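Local coordinates for glycosyl hydrolases family 2, sugar binding domain protein (Bacteroides uniformis str. 3978 T3 ii, PDB 6D1P), which probably hydrolyses O-glycosidic bonds as a family 2 beta-glucuronidase of a human gut bacterium, at residues A[787-799]-A[803-812]. Residues are numbered along the deposited sequence; the frame is centred on the assembly and turned at random.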
# COMPACT_ATOMS: atom_id res chain seq x y z
N ASN A 787 24.03 -1.26 -6.81
CA ASN A 787 24.69 -1.88 -5.68
C ASN A 787 25.64 -2.96 -6.17
O ASN A 787 25.26 -3.82 -6.97
CB ASN A 787 23.68 -2.48 -4.69
CG ASN A 787 24.35 -2.94 -3.41
OD1 ASN A 787 24.85 -4.06 -3.33
ND2 ASN A 787 24.41 -2.07 -2.41
N LYS A 788 26.89 -2.91 -5.69
CA LYS A 788 27.94 -3.78 -6.21
C LYS A 788 27.63 -5.25 -5.92
O LYS A 788 27.79 -6.10 -6.80
CB LYS A 788 29.29 -3.39 -5.61
CG LYS A 788 30.30 -2.84 -6.62
CD LYS A 788 31.62 -2.48 -5.93
CE LYS A 788 32.57 -1.76 -6.88
NZ LYS A 788 33.68 -1.09 -6.15
N GLN A 789 27.19 -5.55 -4.70
CA GLN A 789 26.89 -6.93 -4.31
C GLN A 789 25.97 -7.63 -5.31
O GLN A 789 26.17 -8.81 -5.62
CB GLN A 789 26.25 -6.95 -2.92
CG GLN A 789 27.19 -6.61 -1.76
CD GLN A 789 26.43 -6.19 -0.51
OE1 GLN A 789 26.01 -5.04 -0.39
NE2 GLN A 789 26.24 -7.13 0.42
N HIS A 790 24.97 -6.92 -5.82
CA HIS A 790 23.98 -7.54 -6.70
C HIS A 790 24.51 -7.81 -8.10
O HIS A 790 23.88 -8.58 -8.84
CB HIS A 790 22.73 -6.67 -6.79
CG HIS A 790 21.95 -6.57 -5.52
ND1 HIS A 790 20.71 -7.15 -5.36
CD2 HIS A 790 22.22 -5.95 -4.35
CE1 HIS A 790 20.25 -6.89 -4.15
NE2 HIS A 790 21.15 -6.16 -3.51
N ALA A 791 25.63 -7.22 -8.47
CA ALA A 791 26.19 -7.45 -9.80
C ALA A 791 26.69 -8.90 -9.90
O ALA A 791 27.11 -9.49 -8.90
CB ALA A 791 27.33 -6.47 -10.08
N PRO A 792 26.67 -9.49 -11.11
CA PRO A 792 26.26 -8.88 -12.39
C PRO A 792 24.74 -8.74 -12.57
O PRO A 792 23.98 -9.59 -12.10
CB PRO A 792 26.81 -9.87 -13.42
CG PRO A 792 26.69 -11.18 -12.74
CD PRO A 792 27.07 -10.90 -11.30
N VAL A 793 24.32 -7.66 -13.24
CA VAL A 793 22.95 -7.41 -13.66
C VAL A 793 22.98 -6.71 -15.01
O VAL A 793 24.05 -6.41 -15.55
CB VAL A 793 22.17 -6.53 -12.64
CG1 VAL A 793 22.06 -7.22 -11.30
CG2 VAL A 793 22.87 -5.18 -12.48
N VAL A 794 21.81 -6.43 -15.56
CA VAL A 794 21.69 -5.60 -16.74
C VAL A 794 20.79 -4.42 -16.39
O VAL A 794 19.65 -4.63 -15.94
CB VAL A 794 21.14 -6.37 -17.95
CG1 VAL A 794 20.91 -5.41 -19.10
CG2 VAL A 794 22.10 -7.48 -18.36
N VAL A 795 21.30 -3.19 -16.59
CA VAL A 795 20.55 -1.95 -16.38
C VAL A 795 20.00 -1.45 -17.72
O VAL A 795 20.68 -1.49 -18.75
CB VAL A 795 21.44 -0.88 -15.72
CG1 VAL A 795 20.72 0.48 -15.67
CG2 VAL A 795 21.87 -1.34 -14.33
N SER A 796 18.75 -0.98 -17.70
CA SER A 796 18.13 -0.37 -18.86
C SER A 796 17.87 1.12 -18.63
O SER A 796 17.59 1.55 -17.51
CB SER A 796 16.80 -1.08 -19.20
OG SER A 796 15.85 -0.88 -18.17
N ALA A 797 17.93 1.90 -19.71
CA ALA A 797 17.56 3.32 -19.65
C ALA A 797 16.67 3.65 -20.83
O ALA A 797 16.97 3.29 -21.97
CB ALA A 797 18.80 4.24 -19.65
N SER A 798 15.57 4.36 -20.54
CA SER A 798 14.62 4.80 -21.55
C SER A 798 14.22 6.24 -21.29
O SER A 798 14.27 6.73 -20.16
CB SER A 798 13.36 3.92 -21.53
OG SER A 798 13.71 2.58 -21.26
N ASP A 799 13.82 6.93 -22.36
CA ASP A 799 13.09 8.17 -22.21
C ASP A 799 11.65 7.83 -21.84
O ASP A 799 11.03 6.94 -22.44
CB ASP A 799 13.13 9.02 -23.48
CG ASP A 799 12.38 8.39 -24.62
OD1 ASP A 799 12.77 7.29 -25.07
OD2 ASP A 799 11.38 8.99 -25.06
N ILE A 803 10.06 7.51 -27.06
CA ILE A 803 10.37 7.79 -28.46
C ILE A 803 11.76 7.30 -28.84
O ILE A 803 11.99 6.93 -29.99
CB ILE A 803 10.19 9.29 -28.78
CG1 ILE A 803 11.05 10.16 -27.85
CG2 ILE A 803 8.72 9.67 -28.71
CD1 ILE A 803 10.92 11.67 -28.08
N LEU A 804 12.70 7.28 -27.91
CA LEU A 804 14.00 6.70 -28.21
C LEU A 804 13.97 5.21 -27.89
O LEU A 804 13.14 4.74 -27.11
CB LEU A 804 15.11 7.39 -27.42
CG LEU A 804 15.08 8.92 -27.32
CD1 LEU A 804 16.24 9.45 -26.46
CD2 LEU A 804 15.11 9.55 -28.71
N LYS A 805 14.90 4.47 -28.49
CA LYS A 805 15.01 3.04 -28.21
C LYS A 805 15.76 2.84 -26.90
O LYS A 805 16.73 3.54 -26.61
CB LYS A 805 15.74 2.33 -29.36
CG LYS A 805 14.95 2.26 -30.68
CD LYS A 805 14.04 1.02 -30.74
CE LYS A 805 12.81 1.23 -31.65
NZ LYS A 805 11.50 0.97 -30.94
N THR A 806 15.28 1.89 -26.11
CA THR A 806 15.84 1.63 -24.79
C THR A 806 17.30 1.23 -24.91
O THR A 806 17.68 0.52 -25.84
CB THR A 806 15.04 0.51 -24.09
OG1 THR A 806 13.75 1.00 -23.72
CG2 THR A 806 15.75 -0.03 -22.87
N ALA A 807 18.13 1.68 -23.97
CA ALA A 807 19.52 1.30 -23.92
C ALA A 807 19.75 0.29 -22.79
O ALA A 807 19.05 0.31 -21.78
CB ALA A 807 20.42 2.53 -23.71
N LEU A 808 20.77 -0.57 -22.96
CA LEU A 808 21.15 -1.59 -21.98
C LEU A 808 22.65 -1.58 -21.75
O LEU A 808 23.43 -1.36 -22.67
CB LEU A 808 20.76 -3.00 -22.44
CG LEU A 808 19.31 -3.27 -22.80
CD1 LEU A 808 19.22 -4.65 -23.36
CD2 LEU A 808 18.43 -3.10 -21.56
N ILE A 809 23.04 -1.92 -20.53
CA ILE A 809 24.45 -2.13 -20.20
C ILE A 809 24.54 -3.25 -19.18
O ILE A 809 23.76 -3.32 -18.23
CB ILE A 809 25.09 -0.84 -19.69
CG1 ILE A 809 26.58 -1.03 -19.40
CG2 ILE A 809 24.37 -0.32 -18.46
CD1 ILE A 809 27.30 0.33 -19.12
N SER A 810 25.51 -4.14 -19.38
CA SER A 810 25.81 -5.19 -18.42
C SER A 810 26.80 -4.66 -17.41
O SER A 810 27.78 -4.00 -17.77
CB SER A 810 26.38 -6.43 -19.13
OG SER A 810 25.61 -6.70 -20.29
N VAL A 811 26.54 -4.94 -16.14
CA VAL A 811 27.32 -4.39 -15.04
C VAL A 811 27.98 -5.56 -14.32
O VAL A 811 27.30 -6.35 -13.66
CB VAL A 811 26.45 -3.56 -14.09
CG1 VAL A 811 27.24 -3.08 -12.90
CG2 VAL A 811 25.86 -2.38 -14.84
N SER A 812 29.30 -5.66 -14.44
CA SER A 812 30.11 -6.75 -13.87
C SER A 812 29.93 -6.95 -12.37
O SER A 812 30.59 -6.29 -11.56
CB SER A 812 31.59 -6.48 -14.16
OG SER A 812 31.91 -5.12 -13.88
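D799 holds the loop that closes a C-terminal beta hairpin by giving each carboxylate oxygen to a different backbone N-H of the returning chain. OD2 takes the N-H of I803 (OD2 to N 2.8 Å) through its syn lone pair, whereas OD1 receives the N-H of L804 (OD1 to N 2.8 Å) from above the carboxylate plane, 40° out of it. CG sits between the backbone N and the carbonyl carbon (chi1 67°), which swings the carboxylate over to the 803-804 backbone; aspartate suits the place because its two oxygens can accept from two successive N-H groups at once. With D799 replaced by an alanine, the N-H groups of I803 and L804 would probably lose these acceptors, leaving the loop freer to shift. Next to it, S798 OG meets T806 OG1 at 2.9 Å, a hydroxyl pair in which either may donate. From there strands 793-799 and 807-811 run antiparallel, and A797 and A807 exchange two backbone bonds. V795, I809 and V811 share the face turned to strands 718-723 and 730-738; V795 CB lies 4.1 Å from I809 CG2, and the CG2 methyls of V795 and V811 meet 4.2 Å apart, beta-branched residues that suit extended chain. On the other face, L808 lays CD2 3.5 Å from S796 CB, while V794 and L808 also pack against L808 and V794, respectively, of the second subunit, where T757 O accepts a hydrogen bond from S796 OG. The chemistry thus divides the hairpin: carboxylate and S798-T806 hydroxyls fasten the loop, one face packs aliphatic groups inside the domain, and the other combines V794 and L808 with the S796 hydroxyl at the subunit interface.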